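Local coordinates for acylneuraminate lyase (PDB 4N4P), which belongs to the dihydrodipicolinate synthetase family of TIM-barrel proteins and forms an assembly of four chains, at residues A95-A98 and K99-Y103; G155-L158 and E159-N162. One frame throughout, in Å; residues are numbered along the deposited sequence.

Interaction 1 of 2, residues A95-A98 and K99-Y103; sequences AKLA and KELKY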
loop_
_atom_site.group_PDB
_atom_site.type_symbol
_atom_site.label_atom_id
_atom_site.label_comp_id
_atom_site.label_asym_id
_atom_site.label_seq_id
_atom_site.Cartn_x
_atom_site.Cartn_y
_atom_site.Cartn_z
ATOM N N ALA A 95 32.981 7.193 -10.580
ATOM C CA ALA A 95 32.944 6.469 -11.875
ATOM C C ALA A 95 34.308 6.499 -12.547
ATOM O O ALA A 95 34.784 5.482 -13.060
ATOM C CB ALA A 95 31.864 7.042 -12.811
ATOM N N LYS A 96 34.957 7.663 -12.524
ATOM C CA LYS A 96 36.317 7.782 -13.084
ATOM C C LYS A 96 37.326 6.956 -12.326
ATOM O O LYS A 96 38.198 6.316 -12.933
ATOM C CB LYS A 96 36.777 9.256 -13.106
ATOM C CG LYS A 96 36.006 10.110 -14.061
ATOM C CD LYS A 96 36.469 11.578 -13.987
ATOM C CE LYS A 96 35.445 12.556 -14.572
ATOM N NZ LYS A 96 35.307 12.508 -16.065
ATOM N N LEU A 97 37.223 6.952 -10.993
ATOM C CA LEU A 97 38.107 6.127 -10.176
ATOM C C LEU A 97 37.900 4.631 -10.436
ATOM O O LEU A 97 38.878 3.893 -10.530
ATOM C CB LEU A 97 37.936 6.422 -8.670
ATOM C CG LEU A 97 38.874 5.678 -7.714
ATOM C CD1 LEU A 97 40.356 5.959 -8.000
ATOM C CD2 LEU A 97 38.544 5.983 -6.237
ATOM N N ALA A 98 36.638 4.192 -10.513
ATOM C CA ALA A 98 36.327 2.800 -10.815
ATOM C C ALA A 98 37.015 2.373 -12.115
ATOM O O ALA A 98 37.555 1.285 -12.216
ATOM C CB ALA A 98 34.814 2.596 -10.935
ATOM N N LYS A 99 36.996 3.259 -13.100
ATOM C CA LYS A 99 37.589 2.923 -14.394
ATOM C C LYS A 99 39.121 2.847 -14.281
ATOM O O LYS A 99 39.757 1.914 -14.794
ATOM C CB LYS A 99 37.173 3.964 -15.426
ATOM C CG LYS A 99 37.917 3.839 -16.784
ATOM C CD LYS A 99 37.645 2.514 -17.455
ATOM C CE LYS A 99 38.297 2.460 -18.868
ATOM N NZ LYS A 99 37.605 3.392 -19.819
ATOM N N GLU A 100 39.699 3.847 -13.633
ATOM C CA GLU A 100 41.138 3.878 -13.324
ATOM C C GLU A 100 41.589 2.598 -12.616
ATOM O O GLU A 100 42.684 2.056 -12.885
ATOM C CB GLU A 100 41.467 5.131 -12.481
ATOM C CG GLU A 100 42.924 5.222 -12.021
ATOM C CD GLU A 100 43.181 6.334 -11.007
ATOM O OE1 GLU A 100 42.964 7.515 -11.344
ATOM O OE2 GLU A 100 43.620 6.030 -9.871
ATOM N N LEU A 101 40.748 2.104 -11.702
ATOM C CA LEU A 101 41.104 0.939 -10.914
ATOM C C LEU A 101 40.721 -0.385 -11.580
ATOM O O LEU A 101 40.941 -1.447 -10.992
ATOM C CB LEU A 101 40.483 1.013 -9.507
ATOM C CG LEU A 101 41.059 2.109 -8.608
ATOM C CD1 LEU A 101 40.120 2.285 -7.426
ATOM C CD2 LEU A 101 42.470 1.762 -8.153
ATOM N N LYS A 102 40.167 -0.286 -12.789
ATOM C CA LYS A 102 39.838 -1.431 -13.654
ATOM C C LYS A 102 38.690 -2.263 -13.100
ATOM O O LYS A 102 38.683 -3.495 -13.227
ATOM C CB LYS A 102 41.066 -2.332 -13.910
ATOM C CG LYS A 102 42.357 -1.599 -14.275
ATOM C CD LYS A 102 42.425 -1.307 -15.741
ATOM C CE LYS A 102 43.866 -1.426 -16.238
ATOM N NZ LYS A 102 43.891 -1.902 -17.658
ATOM N N TYR A 103 37.716 -1.591 -12.493
ATOM C CA TYR A 103 36.465 -2.262 -12.098
ATOM C C TYR A 103 35.750 -2.750 -13.353
ATOM O O TYR A 103 35.835 -2.125 -14.411
ATOM C CB TYR A 103 35.551 -1.301 -11.289
ATOM C CG TYR A 103 35.915 -1.315 -9.826
ATOM C CD1 TYR A 103 37.077 -0.665 -9.363
ATOM C CD2 TYR A 103 35.149 -2.042 -8.910
ATOM C CE1 TYR A 103 37.451 -0.721 -8.004
ATOM C CE2 TYR A 103 35.491 -2.110 -7.577
ATOM C CZ TYR A 103 36.665 -1.453 -7.119
ATOM O OH TYR A 103 37.018 -1.546 -5.795
#
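A98 and Y103 meet where helix 88-100 ends, and the backbone bond between them spans the turn: Y103 N reaches A98 O at 2.9 Å, with a fairly straight N-H...O angle of 162°. The preceding turn is bonded in ordinary helical fashion. K99 N pairs with A95 O, E100 N with K96 O at 3.0 Å, and L101 N with L97 O at 2.8 Å. A bond spanning fewer residues, K102 N to K99 O at 3.0 Å, is nested within the A98-Y103 bond, and K102 takes a left-handed helical conformation, with phi +69°.

Two apolar pairs follow the same turn. CD1 of L101 comes to 3.6 Å from L97 CG, the two side chains lying at a slant to each other one helical turn apart. L97 turns its CG away from its own nitrogen (chi1 -176°), and L101 places CG beside its nitrogen; the two choices bring the branches together. A98 CB and Y103 CB approach to 4.0 Å.

Polar atoms also lie against carbon. A98 O sits near the plane of the tyrosine ring, at its edge, 3.5 Å from Y103 CD1, and the carboxylate of E100 brushes a methyl group, OE2 standing 3.8 Å from L97 CD1.

Three side-chain polar ends find partners in neighbouring parts of the chain. K96 NZ bonds to the carbonyl of A131, the last residue of helix 118-131, and K99 NZ to that of D133 in the loop that follows. Y103, buried against helix 59-73 and strand 78-82, bonds through OH to M66 O. The 6→1 bond from Y103 to A98 and the 5→2 bond from K102 to K99, together with the positive phi of K102, define a Schellman motif, which here ends the helix of a beta-alpha-beta unit and turns the chain toward strand 105-108.

Interaction 2 of 2, residues G155-L158 and E159-N162; sequences GKLL and EIKN
E159 is held to G155 and K156 by two weak backbone bonds that share one donor: its N lies 3.1 Å from G155 O, at a poorly aligned N-H...O angle of 122°, and 3.5 Å from K156 O. The side chain then lies back over the last turn, with CG at 3.5 Å from G155 O; the carboxylate follows in the same direction on an otherwise extended chain.

I160 makes the firmer link. Its N bonds to L157 O at 3.2 Å with an N-H...O angle of 159°, although the donor sits well above the carbonyl plane (60° out of it) and uses no lone pair direction. With CG1 anti to its own carbonyl carbon, the side chain passes close to the same oxygen, I160 CG1 lying 3.5 Å from L157 O. I160 CD1 ends 4.1 Å from L157 CD2, the two aliphatic chains running side by side and pointing the same way.

The chain has turned extended at I160, and K161 continues toward strand 163-168. The lysine forms a salt bridge with D133, and N162 exchanges backbone hydrogen bonds with M136, at the start of strand 136-139. Meanwhile L157 and I160 together face H122 on helix 118-131, and L157 and L158 rest on I138, so the end of helix 151-158 packs against both helix 118-131 and strand 136-139.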
loop_
_atom_site.group_PDB
_atom_site.type_symbol
_atom_site.label_atom_id
_atom_site.label_comp_id
_atom_site.label_asym_id
_atom_site.label_seq_id
_atom_site.Cartn_x
_atom_site.Cartn_y
_atom_site.Cartn_z
ATOM N N GLY A 155 13.179 0.784 -20.185
ATOM C CA GLY A 155 14.051 0.578 -21.334
ATOM C C GLY A 155 14.729 1.836 -21.803
ATOM O O GLY A 155 15.834 1.778 -22.348
ATOM N N LYS A 156 14.078 2.979 -21.585
ATOM C CA LYS A 156 14.698 4.270 -21.859
ATOM C C LYS A 156 15.943 4.498 -20.990
ATOM O O LYS A 156 16.936 5.060 -21.459
ATOM C CB LYS A 156 13.706 5.412 -21.665
ATOM C CG LYS A 156 12.538 5.397 -22.660
ATOM C CD LYS A 156 11.486 6.418 -22.240
ATOM C CE LYS A 156 10.073 5.965 -22.631
ATOM N NZ LYS A 156 9.075 6.506 -21.633
ATOM N N LEU A 157 15.891 4.049 -19.734
ATOM C CA LEU A 157 17.064 4.135 -18.869
ATOM C C LEU A 157 18.116 3.147 -19.327
ATOM O O LEU A 157 19.299 3.462 -19.331
ATOM C CB LEU A 157 16.702 3.902 -17.385
ATOM C CG LEU A 157 15.706 4.834 -16.670
ATOM C CD1 LEU A 157 15.388 4.264 -15.257
ATOM C CD2 LEU A 157 16.246 6.283 -16.581
ATOM N N LEU A 158 17.683 1.948 -19.733
ATOM C CA LEU A 158 18.616 0.896 -20.183
ATOM C C LEU A 158 19.392 1.291 -21.432
ATOM O O LEU A 158 20.452 0.726 -21.708
ATOM C CB LEU A 158 17.857 -0.419 -20.455
ATOM C CG LEU A 158 17.339 -1.134 -19.201
ATOM C CD1 LEU A 158 16.381 -2.303 -19.528
ATOM C CD2 LEU A 158 18.535 -1.614 -18.376
ATOM N N GLU A 159 18.851 2.241 -22.184
ATOM C CA GLU A 159 19.450 2.662 -23.451
ATOM C C GLU A 159 20.519 3.737 -23.303
ATOM O O GLU A 159 21.250 4.032 -24.246
ATOM C CB GLU A 159 18.377 3.189 -24.379
ATOM C CG GLU A 159 17.745 2.108 -25.206
ATOM C CD GLU A 159 16.476 2.589 -25.866
ATOM O OE1 GLU A 159 16.342 3.820 -26.126
ATOM O OE2 GLU A 159 15.611 1.724 -26.116
ATOM N N ILE A 160 20.620 4.305 -22.109
ATOM C CA ILE A 160 21.624 5.338 -21.831
ATOM C C ILE A 160 23.043 4.834 -22.134
ATOM O O ILE A 160 23.364 3.663 -21.910
ATOM C CB ILE A 160 21.455 5.869 -20.370
ATOM C CG1 ILE A 160 20.160 6.685 -20.282
ATOM C CG2 ILE A 160 22.680 6.659 -19.903
ATOM C CD1 ILE A 160 19.640 6.968 -18.839
ATOM N N LYS A 161 23.878 5.710 -22.700
ATOM C CA LYS A 161 25.246 5.357 -23.030
ATOM C C LYS A 161 25.947 4.626 -21.871
ATOM O O LYS A 161 25.869 5.055 -20.712
ATOM C CB LYS A 161 26.038 6.618 -23.435
ATOM C CG LYS A 161 27.473 6.330 -23.845
ATOM C CD LYS A 161 28.237 7.634 -24.159
ATOM C CE LYS A 161 29.536 7.343 -24.893
ATOM N NZ LYS A 161 30.615 6.893 -23.975
ATOM N N ASN A 162 26.582 3.491 -22.198
ATOM C CA ASN A 162 27.361 2.677 -21.245
ATOM C C ASN A 162 26.531 1.807 -20.304
ATOM O O ASN A 162 27.102 0.988 -19.581
ATOM C CB ASN A 162 28.365 3.497 -20.403
ATOM C CG ASN A 162 29.429 4.177 -21.241
ATOM O OD1 ASN A 162 29.970 3.590 -22.187
ATOM N ND2 ASN A 162 29.759 5.421 -20.877
#

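In the fold
From the N terminus, strand 78-82 leads into helix 88-100, whose end forms interaction 1 and turns the chain toward strand 105-108. Helix 118-131 and strand 136-139 follow, and then helix 151-158, whose end forms interaction 2 just before strand 163-168. Each contact is local and closes only a turn; the two lie in series, neither nested nor crossing, with centres 20 Å apart. Both mark helix-to-strand junctions of the barrel. D133, in the intervening junction after helix 118-131, receives K99 from the first through its carbonyl and K161 from the second through its carboxylate, and so relates the two junctions that precede and follow it along the chain.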